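Local coordinates for DUF4848 domain-containing protein (Bacteroides thetaiotaomicron, PDB 4LB8) that is of unknown function but belongs to the DUF4848 family and is made with a signal sequence, consistent with an exported lipoprotein, at residues 28-33 with 37-42; 53-58 with 63-68; 68-73 with 112-117; 89-94 with 102-107; 125-128 with 132-135. All coordinates share one frame; numbering follows the deposited sequence.

Interaction 1. Residues 28-33 with 37-42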
# COMPACT_ATOMS: atom_id res chain seq x y z
N ILE A 28 -0.78 11.48 39.98
CA ILE A 28 -2.25 11.64 40.01
C ILE A 28 -2.80 10.45 40.80
O ILE A 28 -2.45 9.30 40.50
CB ILE A 28 -2.90 11.77 38.59
CG1 ILE A 28 -2.63 13.14 37.93
CG2 ILE A 28 -4.41 11.46 38.60
CD1 ILE A 28 -3.51 14.35 38.37
N LYS A 29 -3.64 10.72 41.80
CA LYS A 29 -4.28 9.68 42.60
C LYS A 29 -5.80 9.82 42.45
O LYS A 29 -6.33 10.92 42.61
CB LYS A 29 -3.86 9.76 44.08
CG LYS A 29 -4.46 8.70 45.01
CD LYS A 29 -4.47 9.20 46.45
CE LYS A 29 -4.29 8.14 47.52
NZ LYS A 29 -2.88 7.63 47.60
N PHE A 30 -6.47 8.72 42.10
CA PHE A 30 -7.93 8.66 42.01
C PHE A 30 -8.44 7.98 43.27
O PHE A 30 -7.70 7.20 43.88
CB PHE A 30 -8.39 7.92 40.74
CG PHE A 30 -8.05 8.66 39.48
CD1 PHE A 30 -8.77 9.80 39.10
CD2 PHE A 30 -6.98 8.25 38.67
CE1 PHE A 30 -8.43 10.50 37.94
CE2 PHE A 30 -6.66 8.96 37.51
CZ PHE A 30 -7.39 10.07 37.14
N LYS A 31 -9.67 8.29 43.67
CA LYS A 31 -10.32 7.74 44.88
C LYS A 31 -10.53 6.23 44.69
O LYS A 31 -10.15 5.45 45.57
CB LYS A 31 -11.65 8.49 45.16
CG LYS A 31 -12.50 7.96 46.32
CD LYS A 31 -13.70 8.88 46.61
CE LYS A 31 -15.03 8.33 46.12
NZ LYS A 31 -15.58 7.29 47.03
N ASP A 32 -11.08 5.83 43.53
CA ASP A 32 -11.41 4.45 43.16
C ASP A 32 -11.41 4.25 41.62
O ASP A 32 -11.04 5.17 40.90
CB ASP A 32 -12.78 4.05 43.76
CG ASP A 32 -13.84 5.13 43.74
OD1 ASP A 32 -13.99 5.80 42.69
OD2 ASP A 32 -14.54 5.29 44.74
N VAL A 33 -11.81 3.05 41.14
CA VAL A 33 -11.85 2.75 39.72
C VAL A 33 -12.91 3.65 39.02
O VAL A 33 -12.66 4.16 37.92
CB VAL A 33 -12.07 1.23 39.45
CG1 VAL A 33 -12.35 0.95 37.98
CG2 VAL A 33 -10.85 0.43 39.90
N GLU A 37 -12.36 6.09 35.78
CA GLU A 37 -13.10 5.85 34.53
C GLU A 37 -13.96 7.05 34.18
O GLU A 37 -14.04 7.39 33.01
CB GLU A 37 -13.93 4.56 34.60
CG GLU A 37 -13.08 3.32 34.33
CD GLU A 37 -13.70 1.98 34.70
OE1 GLU A 37 -14.60 1.96 35.58
OE2 GLU A 37 -13.22 0.94 34.18
N ASN A 38 -14.56 7.71 35.19
CA ASN A 38 -15.36 8.92 35.01
C ASN A 38 -14.51 10.08 34.57
O ASN A 38 -14.85 10.72 33.57
CB ASN A 38 -16.11 9.26 36.29
CG ASN A 38 -17.48 8.65 36.32
OD1 ASN A 38 -17.65 7.45 36.59
ND2 ASN A 38 -18.48 9.44 35.94
N ALA A 39 -13.38 10.35 35.28
CA ALA A 39 -12.45 11.43 34.93
C ALA A 39 -11.85 11.22 33.53
O ALA A 39 -11.66 12.19 32.80
CB ALA A 39 -11.34 11.53 35.95
N LEU A 40 -11.57 9.96 33.14
CA LEU A 40 -11.03 9.64 31.82
C LEU A 40 -12.06 10.06 30.71
O LEU A 40 -11.68 10.76 29.75
CB LEU A 40 -10.67 8.13 31.77
CG LEU A 40 -9.92 7.56 30.54
CD1 LEU A 40 -8.48 8.05 30.46
CD2 LEU A 40 -9.96 6.05 30.55
N LEU A 41 -13.35 9.70 30.89
CA LEU A 41 -14.45 10.01 29.98
C LEU A 41 -14.65 11.52 29.86
O LEU A 41 -14.67 12.04 28.74
CB LEU A 41 -15.77 9.35 30.45
CG LEU A 41 -17.02 9.67 29.60
CD1 LEU A 41 -16.90 9.05 28.20
CD2 LEU A 41 -18.26 9.17 30.29
N LYS A 42 -14.79 12.22 31.02
CA LYS A 42 -14.99 13.68 31.06
C LYS A 42 -13.78 14.41 30.44
O LYS A 42 -13.99 15.22 29.55
CB LYS A 42 -15.26 14.19 32.47
CG LYS A 42 -16.46 13.56 33.20
CD LYS A 42 -17.82 14.16 32.86
CE LYS A 42 -18.95 13.47 33.60
NZ LYS A 42 -20.26 14.16 33.40
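Val33 and Glu37 meet in the first turn of helix 33-44. Glu37 N donates to Val33 O at 2.9 Å, and the N-H points at the oxygen almost straight, at 172°. The two side chains lie side by side and point the same way. Val33 CG1 rests against the carboxylate, 3.4 Å from Glu37 OE1. Glu37 CG stands beside its own backbone N (chi1 -81°), and the chain is extended beyond it, which carries the carboxylate back along the valine. The second touch is apolar. Phe30 CE1 reaches Ala39 CB at 3.7 Å, and the methyl meets the ring obliquely. Strand 27-30 thus runs through a short turn into a helix that folds back beside it, a beta-alpha unit in which Phe30 and Ala39 touch across the two elements. Asp32 is the N-cap of this helix. Its side chain caps a backbone N of the first turn, and OD1 is also bonded to Ser35 OG. Lys31 NZ forms a salt bridge with Asp32 OD2 at 3.2 Å; the hydrogen bond within it is weak. Further out, the Phe30 ring meets Phe126 and Tyr36 edge-to-face. The Phe30 backbone pairs with Met134 on the adjoining strand. Glu37 packs on Ile191 of the second subunit, and Leu40 on Val258 of that same subunit.

Interaction 2. Residues 53-58 with 63-68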
# COMPACT_ATOMS: atom_id res chain seq x y z
N SER A 53 -5.77 23.17 29.90
CA SER A 53 -6.16 24.07 30.99
C SER A 53 -6.60 23.33 32.24
O SER A 53 -6.27 23.79 33.33
CB SER A 53 -7.25 25.03 30.55
OG SER A 53 -6.70 25.93 29.60
N PHE A 54 -7.34 22.20 32.10
CA PHE A 54 -7.80 21.39 33.24
C PHE A 54 -6.58 20.77 33.95
O PHE A 54 -6.58 20.67 35.18
CB PHE A 54 -8.82 20.31 32.81
CG PHE A 54 -9.10 19.23 33.82
CD1 PHE A 54 -10.01 19.43 34.85
CD2 PHE A 54 -8.45 18.00 33.75
CE1 PHE A 54 -10.26 18.43 35.80
CE2 PHE A 54 -8.68 17.00 34.71
CZ PHE A 54 -9.60 17.22 35.72
N LEU A 55 -5.53 20.41 33.18
CA LEU A 55 -4.28 19.85 33.71
C LEU A 55 -3.43 20.95 34.35
O LEU A 55 -2.74 20.68 35.34
CB LEU A 55 -3.49 19.08 32.64
CG LEU A 55 -4.09 17.73 32.22
CD1 LEU A 55 -3.46 17.23 30.94
CD2 LEU A 55 -3.99 16.70 33.33
N ASN A 56 -3.49 22.19 33.80
CA ASN A 56 -2.80 23.36 34.34
C ASN A 56 -3.43 23.74 35.67
O ASN A 56 -2.70 24.10 36.60
CB ASN A 56 -2.81 24.55 33.36
CG ASN A 56 -2.02 24.36 32.07
OD1 ASN A 56 -1.28 23.38 31.86
ND2 ASN A 56 -2.19 25.31 31.14
N SER A 57 -4.78 23.56 35.79
CA SER A 57 -5.56 23.77 37.02
C SER A 57 -5.04 22.90 38.15
O SER A 57 -5.05 23.33 39.31
CB SER A 57 -7.04 23.42 36.81
OG SER A 57 -7.64 24.17 35.77
N LEU A 58 -4.61 21.67 37.80
CA LEU A 58 -4.12 20.67 38.74
C LEU A 58 -2.60 20.75 38.98
O LEU A 58 -2.07 19.95 39.75
CB LEU A 58 -4.46 19.27 38.20
CG LEU A 58 -5.93 18.89 38.20
CD1 LEU A 58 -6.19 17.89 37.13
CD2 LEU A 58 -6.34 18.29 39.55
N GLN A 63 1.96 13.10 30.41
CA GLN A 63 2.56 12.69 29.15
C GLN A 63 1.91 13.40 27.99
O GLN A 63 2.59 13.69 27.00
CB GLN A 63 2.45 11.19 28.98
CG GLN A 63 3.67 10.52 29.55
CD GLN A 63 3.73 9.08 29.24
OE1 GLN A 63 3.27 8.62 28.17
NE2 GLN A 63 4.37 8.34 30.13
N MSE A 64 0.61 13.76 28.13
CA MSE A 64 -0.11 14.53 27.13
C MSE A 64 0.53 15.93 26.94
O MSE A 64 0.75 16.33 25.79
CB MSE A 64 -1.59 14.65 27.50
CG MSE A 64 -2.42 15.18 26.35
SE MSE A 64 -3.21 16.96 26.61
CE MSE A 64 -1.86 17.99 26.91
N ILE A 65 0.85 16.66 28.04
CA ILE A 65 1.46 18.01 28.00
C ILE A 65 2.84 17.90 27.34
O ILE A 65 3.19 18.75 26.51
CB ILE A 65 1.52 18.71 29.40
CG1 ILE A 65 0.13 18.78 30.11
CG2 ILE A 65 2.26 20.07 29.37
CD1 ILE A 65 -0.96 19.78 29.53
N LEU A 66 3.59 16.83 27.65
CA LEU A 66 4.89 16.56 27.04
C LEU A 66 4.75 16.32 25.53
O LEU A 66 5.59 16.79 24.78
CB LEU A 66 5.58 15.36 27.72
CG LEU A 66 7.07 15.20 27.44
CD1 LEU A 66 7.87 16.33 28.05
CD2 LEU A 66 7.55 13.85 27.92
N MSE A 67 3.69 15.62 25.07
CA MSE A 67 3.39 15.34 23.66
C MSE A 67 3.08 16.65 22.93
O MSE A 67 3.58 16.86 21.82
CB MSE A 67 2.24 14.34 23.52
CG MSE A 67 2.01 13.84 22.08
SE MSE A 67 3.54 12.93 21.29
CE MSE A 67 3.13 11.08 21.81
N GLN A 68 2.31 17.55 23.56
CA GLN A 68 2.05 18.88 23.01
C GLN A 68 3.39 19.60 22.76
O GLN A 68 3.63 20.10 21.65
CB GLN A 68 1.19 19.73 23.98
CG GLN A 68 -0.24 19.28 24.16
CD GLN A 68 -1.18 19.89 23.14
OE1 GLN A 68 -1.73 19.18 22.28
NE2 GLN A 68 -1.43 21.20 23.25
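Ser53 O, in the turn of helix that sets Leu55 against Ile65, is gripped by two donors. Ser57 OG reaches it at 2.8 Å and Ser57 N at 2.9 Å. They come from opposite faces of the carbonyl plane, and the hydroxyl is tilted out of that plane. The serine hydroxyl therefore folds back on its own helix and adds a second bond to the last turn. The contact with helix 63-80 is apolar. Leu55 CD1 meets Ile65 CD1 at 3.8 Å, and the two side chains slide past each other in opposite directions. Ile65 CD1 also lies 4.1 Å from Leu55 CB, so it runs along the leucine and not only against its end. Ile65 CG1 stands beside its backbone N (chi1 -54°), and a second bend (chi2 -72°) brings CD1 over to the leucine. Met64 is a selenomethionine. Its SE is a looser neighbour, 4.3 Å from the same Leu55 CD1. Asn56 stands at the margin, where OD1 only brushes Ile65 CD1. Val52, one turn earlier on the first helix, packs on both Met64 and Ile65 and continues the apolar seam. Leu55 also touches Ser62 in the connecting loop. The axes of the two segments come within 11.1 Å at an angle of 125° between their directions. This is a helix-loop-helix arrangement, with consecutive helices set at a steep angle to each other and joined by apolar side chains next to a short loop.

Interaction 3. Residues 68-73 with 112-117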
# COMPACT_ATOMS: atom_id res chain seq x y z
N GLN A 68 2.31 17.55 23.56
CA GLN A 68 2.05 18.88 23.01
C GLN A 68 3.39 19.60 22.76
O GLN A 68 3.63 20.10 21.65
CB GLN A 68 1.19 19.73 23.98
CG GLN A 68 -0.24 19.28 24.16
CD GLN A 68 -1.18 19.89 23.14
OE1 GLN A 68 -1.73 19.18 22.28
NE2 GLN A 68 -1.43 21.20 23.25
N GLU A 69 4.26 19.61 23.78
CA GLU A 69 5.58 20.23 23.74
C GLU A 69 6.48 19.61 22.68
O GLU A 69 7.13 20.33 21.92
CB GLU A 69 6.25 20.10 25.12
CG GLU A 69 5.65 20.97 26.20
CD GLU A 69 6.36 20.90 27.54
OE1 GLU A 69 7.41 20.21 27.62
OE2 GLU A 69 5.88 21.54 28.50
N ALA A 70 6.51 18.25 22.63
CA ALA A 70 7.34 17.47 21.72
C ALA A 70 7.00 17.79 20.28
O ALA A 70 7.91 18.08 19.50
CB ALA A 70 7.17 15.98 22.00
N ASP A 71 5.67 17.81 19.96
CA ASP A 71 5.09 18.10 18.65
C ASP A 71 5.36 19.57 18.24
O ASP A 71 5.81 19.82 17.11
CB ASP A 71 3.58 17.77 18.64
CG ASP A 71 3.24 16.29 18.43
OD1 ASP A 71 4.11 15.54 17.92
OD2 ASP A 71 2.08 15.90 18.68
N GLY A 72 5.15 20.50 19.17
CA GLY A 72 5.44 21.92 18.99
C GLY A 72 6.91 22.14 18.67
O GLY A 72 7.21 22.81 17.69
N GLU A 73 7.82 21.52 19.43
CA GLU A 73 9.27 21.57 19.23
C GLU A 73 9.72 20.90 17.88
O GLU A 73 10.68 21.37 17.29
CB GLU A 73 10.00 20.92 20.43
CG GLU A 73 11.51 21.10 20.43
CD GLU A 73 12.30 20.59 21.63
OE1 GLU A 73 11.68 20.31 22.69
OE2 GLU A 73 13.55 20.52 21.52
N LEU A 112 9.13 11.23 11.48
CA LEU A 112 9.88 11.98 12.48
C LEU A 112 9.26 12.06 13.84
O LEU A 112 9.98 12.39 14.78
CB LEU A 112 10.04 13.42 11.99
CG LEU A 112 10.67 13.62 10.65
CD1 LEU A 112 10.73 15.07 10.35
CD2 LEU A 112 12.06 13.00 10.59
N SER A 113 7.93 11.88 13.93
CA SER A 113 7.12 12.09 15.14
C SER A 113 7.37 11.13 16.29
O SER A 113 7.44 9.92 16.07
CB SER A 113 5.64 12.04 14.80
OG SER A 113 5.28 13.26 14.16
N PRO A 114 7.43 11.64 17.54
CA PRO A 114 7.51 10.73 18.70
C PRO A 114 6.16 10.09 18.95
O PRO A 114 5.14 10.67 18.57
CB PRO A 114 7.92 11.64 19.86
CG PRO A 114 7.38 12.98 19.51
CD PRO A 114 7.30 13.05 17.98
N TYR A 115 6.14 8.91 19.56
CA TYR A 115 4.91 8.17 19.87
C TYR A 115 4.80 7.82 21.33
O TYR A 115 5.82 7.59 22.00
CB TYR A 115 4.87 6.86 19.06
CG TYR A 115 4.59 7.07 17.60
CD1 TYR A 115 3.28 7.08 17.12
CD2 TYR A 115 5.63 7.27 16.69
CE1 TYR A 115 3.01 7.25 15.76
CE2 TYR A 115 5.37 7.47 15.33
CZ TYR A 115 4.06 7.45 14.87
OH TYR A 115 3.77 7.65 13.55
N SER A 116 3.54 7.70 21.82
CA SER A 116 3.28 7.21 23.19
C SER A 116 3.63 5.73 23.21
O SER A 116 3.48 5.05 22.20
CB SER A 116 1.80 7.43 23.55
OG SER A 116 1.52 7.49 24.94
N ARG A 117 4.14 5.24 24.34
CA ARG A 117 4.46 3.82 24.53
C ARG A 117 3.21 3.09 25.02
O ARG A 117 3.17 1.88 24.97
CB ARG A 117 5.63 3.65 25.51
CG ARG A 117 6.96 4.05 24.89
CD ARG A 117 8.12 3.93 25.87
NE ARG A 117 9.41 4.35 25.30
CZ ARG A 117 10.19 3.57 24.56
NH1 ARG A 117 9.83 2.32 24.29
NH2 ARG A 117 11.33 4.04 24.07
O HOH W 1 4.89 15.64 15.35
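Pro114 rests on the side of helix 63-80, against Ala70 and Asp71. Ala70 CB points at the proline ring and touches its CG at 3.9 Å. The ring's CD lies 4.0 Å from Asp71 OD1, where the aspartate crosses the ring obliquely. Asp71 owes this place to its first torsion. CG sits beside the backbone N (chi1 -81°), which swings the carboxylate off the helix toward the loop. The direct contacts are thus slight, and a water extends them. It donates to Asp71 OD1 at 2.7 Å and lies at the same distance, 2.7 Å, from Ser113 OG. The serine hydroxyl also stands beside its own backbone N (chi1 -76°), and this turns it to the water. The bridge ties helix to loop beside the proline ring. The strongest polar partner of Asp71 is Arg208 of the second subunit, which forms a salt bridge with OD1. The same arginine of the second subunit bonds to Pro114 O and makes a cation-pi contact with the Tyr115 ring. OD1 therefore serves both the water and the guanidinium group, and the positive charge probably favours the ionised aspartate. Within the chain, segment 112-117 belongs to the long loop between helix 84-98 and strand 132-135. Pro114 packs on Tyr94 of helix 84-98 and on Phe104, while Ala70 touches Tyr98. The loop thus packs against both helices, and Arg208 is one of the residues of the second subunit that meet it.

Interaction 4. Residues 89-94 with 102-107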
# COMPACT_ATOMS: atom_id res chain seq x y z
N VAL A 89 21.42 17.48 13.13
CA VAL A 89 22.05 17.89 14.37
C VAL A 89 20.98 18.20 15.42
O VAL A 89 21.09 17.75 16.56
CB VAL A 89 23.02 19.08 14.16
CG1 VAL A 89 23.63 19.55 15.49
CG2 VAL A 89 24.12 18.70 13.17
N LEU A 90 19.95 18.98 15.01
CA LEU A 90 18.82 19.40 15.86
C LEU A 90 17.99 18.19 16.31
O LEU A 90 17.71 18.04 17.51
CB LEU A 90 17.91 20.38 15.10
CG LEU A 90 18.25 21.87 15.11
CD1 LEU A 90 17.59 22.57 13.94
CD2 LEU A 90 17.79 22.53 16.38
N TYR A 91 17.62 17.34 15.33
CA TYR A 91 16.76 16.17 15.52
C TYR A 91 17.41 15.07 16.37
O TYR A 91 16.68 14.31 17.01
CB TYR A 91 16.31 15.62 14.15
CG TYR A 91 15.27 14.53 14.24
CD1 TYR A 91 13.98 14.80 14.70
CD2 TYR A 91 15.55 13.24 13.81
CE1 TYR A 91 13.02 13.79 14.78
CE2 TYR A 91 14.59 12.24 13.85
CZ TYR A 91 13.33 12.51 14.36
OH TYR A 91 12.42 11.49 14.43
N GLU A 92 18.76 14.98 16.41
CA GLU A 92 19.48 14.00 17.24
C GLU A 92 19.32 14.38 18.71
O GLU A 92 19.08 13.51 19.56
CB GLU A 92 20.97 13.89 16.88
CG GLU A 92 21.28 12.90 15.76
CD GLU A 92 20.85 11.46 15.96
OE1 GLU A 92 21.43 10.79 16.85
OE2 GLU A 92 19.96 10.98 15.21
N LYS A 93 19.41 15.70 18.99
CA LYS A 93 19.26 16.29 20.32
C LYS A 93 17.81 16.13 20.78
O LYS A 93 17.57 15.69 21.90
CB LYS A 93 19.74 17.75 20.33
CG LYS A 93 21.25 17.86 20.12
CD LYS A 93 21.77 19.28 19.90
CE LYS A 93 23.27 19.40 20.06
NZ LYS A 93 24.02 18.83 18.91
N TYR A 94 16.84 16.37 19.87
CA TYR A 94 15.40 16.19 20.08
C TYR A 94 15.07 14.73 20.49
O TYR A 94 14.40 14.53 21.50
CB TYR A 94 14.63 16.57 18.80
CG TYR A 94 13.14 16.33 18.84
CD1 TYR A 94 12.26 17.29 19.34
CD2 TYR A 94 12.59 15.15 18.32
CE1 TYR A 94 10.89 17.08 19.35
CE2 TYR A 94 11.21 14.92 18.34
CZ TYR A 94 10.37 15.90 18.83
OH TYR A 94 9.01 15.68 18.81
N PHE A 102 8.97 8.72 25.27
CA PHE A 102 8.37 8.38 23.99
C PHE A 102 9.23 7.45 23.18
O PHE A 102 10.38 7.19 23.49
CB PHE A 102 8.00 9.65 23.19
CG PHE A 102 7.00 10.51 23.90
CD1 PHE A 102 5.89 9.95 24.53
CD2 PHE A 102 7.15 11.89 23.94
CE1 PHE A 102 4.94 10.75 25.18
CE2 PHE A 102 6.22 12.70 24.60
CZ PHE A 102 5.11 12.13 25.20
N MSE A 103 8.65 6.98 22.11
CA MSE A 103 9.12 5.94 21.20
C MSE A 103 9.13 6.49 19.77
O MSE A 103 8.21 7.20 19.38
CB MSE A 103 8.07 4.85 21.40
CG MSE A 103 8.20 3.64 20.61
SE MSE A 103 6.71 2.53 21.11
CE MSE A 103 5.25 3.31 20.21
N PHE A 104 10.17 6.18 18.99
CA PHE A 104 10.27 6.65 17.61
C PHE A 104 10.03 5.49 16.64
O PHE A 104 10.08 4.33 17.05
CB PHE A 104 11.63 7.36 17.35
CG PHE A 104 11.65 8.74 17.98
CD1 PHE A 104 11.08 9.83 17.32
CD2 PHE A 104 12.10 8.92 19.29
CE1 PHE A 104 11.04 11.09 17.93
CE2 PHE A 104 12.03 10.18 19.91
CZ PHE A 104 11.51 11.26 19.22
N ASN A 105 9.66 5.81 15.39
CA ASN A 105 9.32 4.83 14.36
C ASN A 105 10.58 4.13 13.86
O ASN A 105 11.45 4.77 13.24
CB ASN A 105 8.58 5.50 13.20
CG ASN A 105 7.88 4.57 12.23
OD1 ASN A 105 8.27 3.43 12.01
ND2 ASN A 105 6.86 5.06 11.58
N THR A 106 10.64 2.81 14.13
CA THR A 106 11.74 1.90 13.78
C THR A 106 11.57 1.30 12.37
O THR A 106 12.52 0.72 11.84
CB THR A 106 11.88 0.79 14.83
OG1 THR A 106 10.62 0.12 14.98
CG2 THR A 106 12.35 1.29 16.15
N ILE A 107 10.37 1.41 11.79
CA ILE A 107 10.10 0.87 10.46
C ILE A 107 10.38 1.95 9.38
O ILE A 107 11.22 1.73 8.51
CB ILE A 107 8.65 0.30 10.37
CG1 ILE A 107 8.43 -0.78 11.47
CG2 ILE A 107 8.36 -0.25 8.97
CD1 ILE A 107 6.96 -1.20 11.69
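Phe104 meets two tyrosines of one helix in two different ways. Tyr91 approaches it with its hydroxyl oxygen, and Tyr94 with ring carbons. Tyr91 OH lies 3.6 Å from Phe104 CD1 and stands obliquely to the ring. The two side chains slide past each other in opposite directions. Tyr94 CE2 comes to the edge of the Phe104 ring, near its plane, 3.8 Å from Phe104 CZ. Here the side chains cross at a slant. Both tyrosines have CG opposite the backbone N (chi1 -172° for Tyr91, 175° for Tyr94), which sends the two rings off the helix on successive turns toward the loop. The backbones stay well apart, with 11.1 Å between Tyr94 CA and Phe104 CA, and the rings span that distance. Shrinking Phe104 to an alanine would probably open a gap beside Tyr91 and Tyr94 and leave both rings without their neighbour from the loop. The next residue shapes the chain. Asn105 OD1 accepts from Ile107 N at 2.9 Å, in the carbonyl plane, as an Asx turn. The same OD1 takes Asp108 N, while ND2 is bonded to Asp111 OD2, so the amide is held at both ends. Neither tyrosine hydroxyl looks to Phe104 for a polar partner. Tyr91 OH is bonded to Leu112 O, and Tyr94 OH to Ala70 O. Phe104 thus packs against the helix without a polar bond of its own, while the tyrosine hydroxyls tie helix 84-98 to the loop and to helix 63-80.

Interaction 5. Residues 125-128 with 132-135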
# COMPACT_ATOMS: atom_id res chain seq x y z
N TYR A 125 -3.44 11.47 29.50
CA TYR A 125 -3.92 12.61 30.27
C TYR A 125 -3.52 12.52 31.74
O TYR A 125 -3.38 13.55 32.38
CB TYR A 125 -5.46 12.70 30.18
CG TYR A 125 -5.99 12.85 28.77
CD1 TYR A 125 -5.66 13.96 28.00
CD2 TYR A 125 -6.87 11.92 28.23
CE1 TYR A 125 -6.10 14.08 26.68
CE2 TYR A 125 -7.35 12.05 26.93
CZ TYR A 125 -6.96 13.13 26.16
OH TYR A 125 -7.43 13.26 24.88
N PHE A 126 -3.39 11.30 32.30
CA PHE A 126 -3.15 11.20 33.72
C PHE A 126 -1.79 10.58 34.09
O PHE A 126 -1.31 10.89 35.18
CB PHE A 126 -4.29 10.43 34.40
CG PHE A 126 -5.70 10.89 34.08
CD1 PHE A 126 -6.10 12.19 34.33
CD2 PHE A 126 -6.64 9.99 33.58
CE1 PHE A 126 -7.43 12.60 34.07
CE2 PHE A 126 -7.96 10.40 33.33
CZ PHE A 126 -8.34 11.70 33.57
N VAL A 127 -1.17 9.73 33.21
CA VAL A 127 0.15 9.14 33.49
C VAL A 127 1.22 10.24 33.61
O VAL A 127 1.16 11.26 32.92
CB VAL A 127 0.63 8.04 32.49
CG1 VAL A 127 -0.14 6.74 32.65
CG2 VAL A 127 0.63 8.53 31.04
N ASN A 128 2.20 10.01 34.49
CA ASN A 128 3.30 10.92 34.69
C ASN A 128 4.45 10.57 33.74
O ASN A 128 4.24 9.84 32.75
CB ASN A 128 3.76 10.93 36.17
CG ASN A 128 4.27 9.61 36.74
OD1 ASN A 128 4.60 8.65 36.02
ND2 ASN A 128 4.38 9.55 38.05
N GLU A 132 2.94 6.32 35.15
CA GLU A 132 2.25 5.94 36.37
C GLU A 132 1.14 6.88 36.78
O GLU A 132 1.21 8.10 36.57
CB GLU A 132 3.23 5.88 37.53
CG GLU A 132 4.24 4.75 37.43
CD GLU A 132 5.43 4.87 38.36
OE1 GLU A 132 5.60 5.93 39.00
OE2 GLU A 132 6.22 3.90 38.41
N PHE A 133 0.15 6.28 37.46
CA PHE A 133 -0.96 6.94 38.16
C PHE A 133 -1.39 5.99 39.27
O PHE A 133 -0.97 4.82 39.27
CB PHE A 133 -2.12 7.40 37.27
CG PHE A 133 -2.92 6.30 36.63
CD1 PHE A 133 -2.53 5.74 35.41
CD2 PHE A 133 -4.08 5.81 37.24
CE1 PHE A 133 -3.26 4.70 34.83
CE2 PHE A 133 -4.81 4.77 36.66
CZ PHE A 133 -4.39 4.22 35.46
N MSE A 134 -2.20 6.49 40.22
CA MSE A 134 -2.64 5.69 41.35
C MSE A 134 -4.14 5.64 41.52
O MSE A 134 -4.83 6.64 41.27
CB MSE A 134 -2.00 6.21 42.63
CG MSE A 134 -0.51 5.90 42.74
SE MSE A 134 0.16 6.37 44.47
CE MSE A 134 -0.49 4.83 45.48
N ILE A 135 -4.64 4.45 41.97
CA ILE A 135 -6.04 4.19 42.36
C ILE A 135 -5.98 3.90 43.86
O ILE A 135 -5.55 2.80 44.26
CB ILE A 135 -6.78 3.07 41.55
CG1 ILE A 135 -6.67 3.22 40.01
CG2 ILE A 135 -8.24 2.91 42.02
CD1 ILE A 135 -6.94 4.53 39.46
O HOH W 2 0.22 10.35 37.63
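The chain turns back between Asn128 and Glu132, and Asn128 N donates to Glu132 O at 3.0 Å with an N-H angle of 147°. Val127 CA adds a CA-H...O contact to that oxygen at 3.4 Å. A water also donates to Glu132 O and to Phe126 O, so the glutamate carbonyl is well supplied with donors. The Asn128 side chain returns the bond. Its OD1 accepts from Glu132 N at 3.0 Å, with the donor well above the plane of the amide. Asn128 CG sits between the backbone N and the carbonyl carbon (chi1 61°), which folds the amide over the turn. OD1 also takes Lys130 N, the bond of an Asx turn, and this reversal leads into strand 132-135. That strand lies in a mixed sheet, parallel to strand 27-30 and antiparallel to strand 138-141. The strongest polar partner of the Asn128 amide is Thr26 O, which ND2 reaches. An alanine in place of Asn128 would probably leave Glu132 N, Lys130 N and Thr26 O without these partners and the turn less firmly fixed. On the apolar side Val127 CG1 meets the edge of the Phe133 ring, 3.8 Å from Phe133 CD1. Farther out, the Phe133 ring meets Tyr36, and Phe126 packs on Ala39 and Leu40 of helix 33-44.

Interactions 1 and 5 share one sheet. Their centres are 9 Å apart, and Phe30 N lies 2.8 Å from Met134 O between neighbouring parallel strands. Interaction 2 lies beside interaction 5, where Gln63 NE2 approaches Asn128 O at 3.0 Å. Helix 63-80 then leads on to interaction 3, whose centre is 14 Å from that of interaction 2; the two share Gln68. Interaction 4 is nested along the chain inside the loop closed by interaction 3. Tyr115 N and Met103 O, 2.7 Å apart, join them. Interactions 1 and 4 mark the far ends, with centres about 32 Å apart. No active site or ligand is known here. Interactions 1, 2, 3 and 5 all have residues within reach of the second subunit, interaction 4 none.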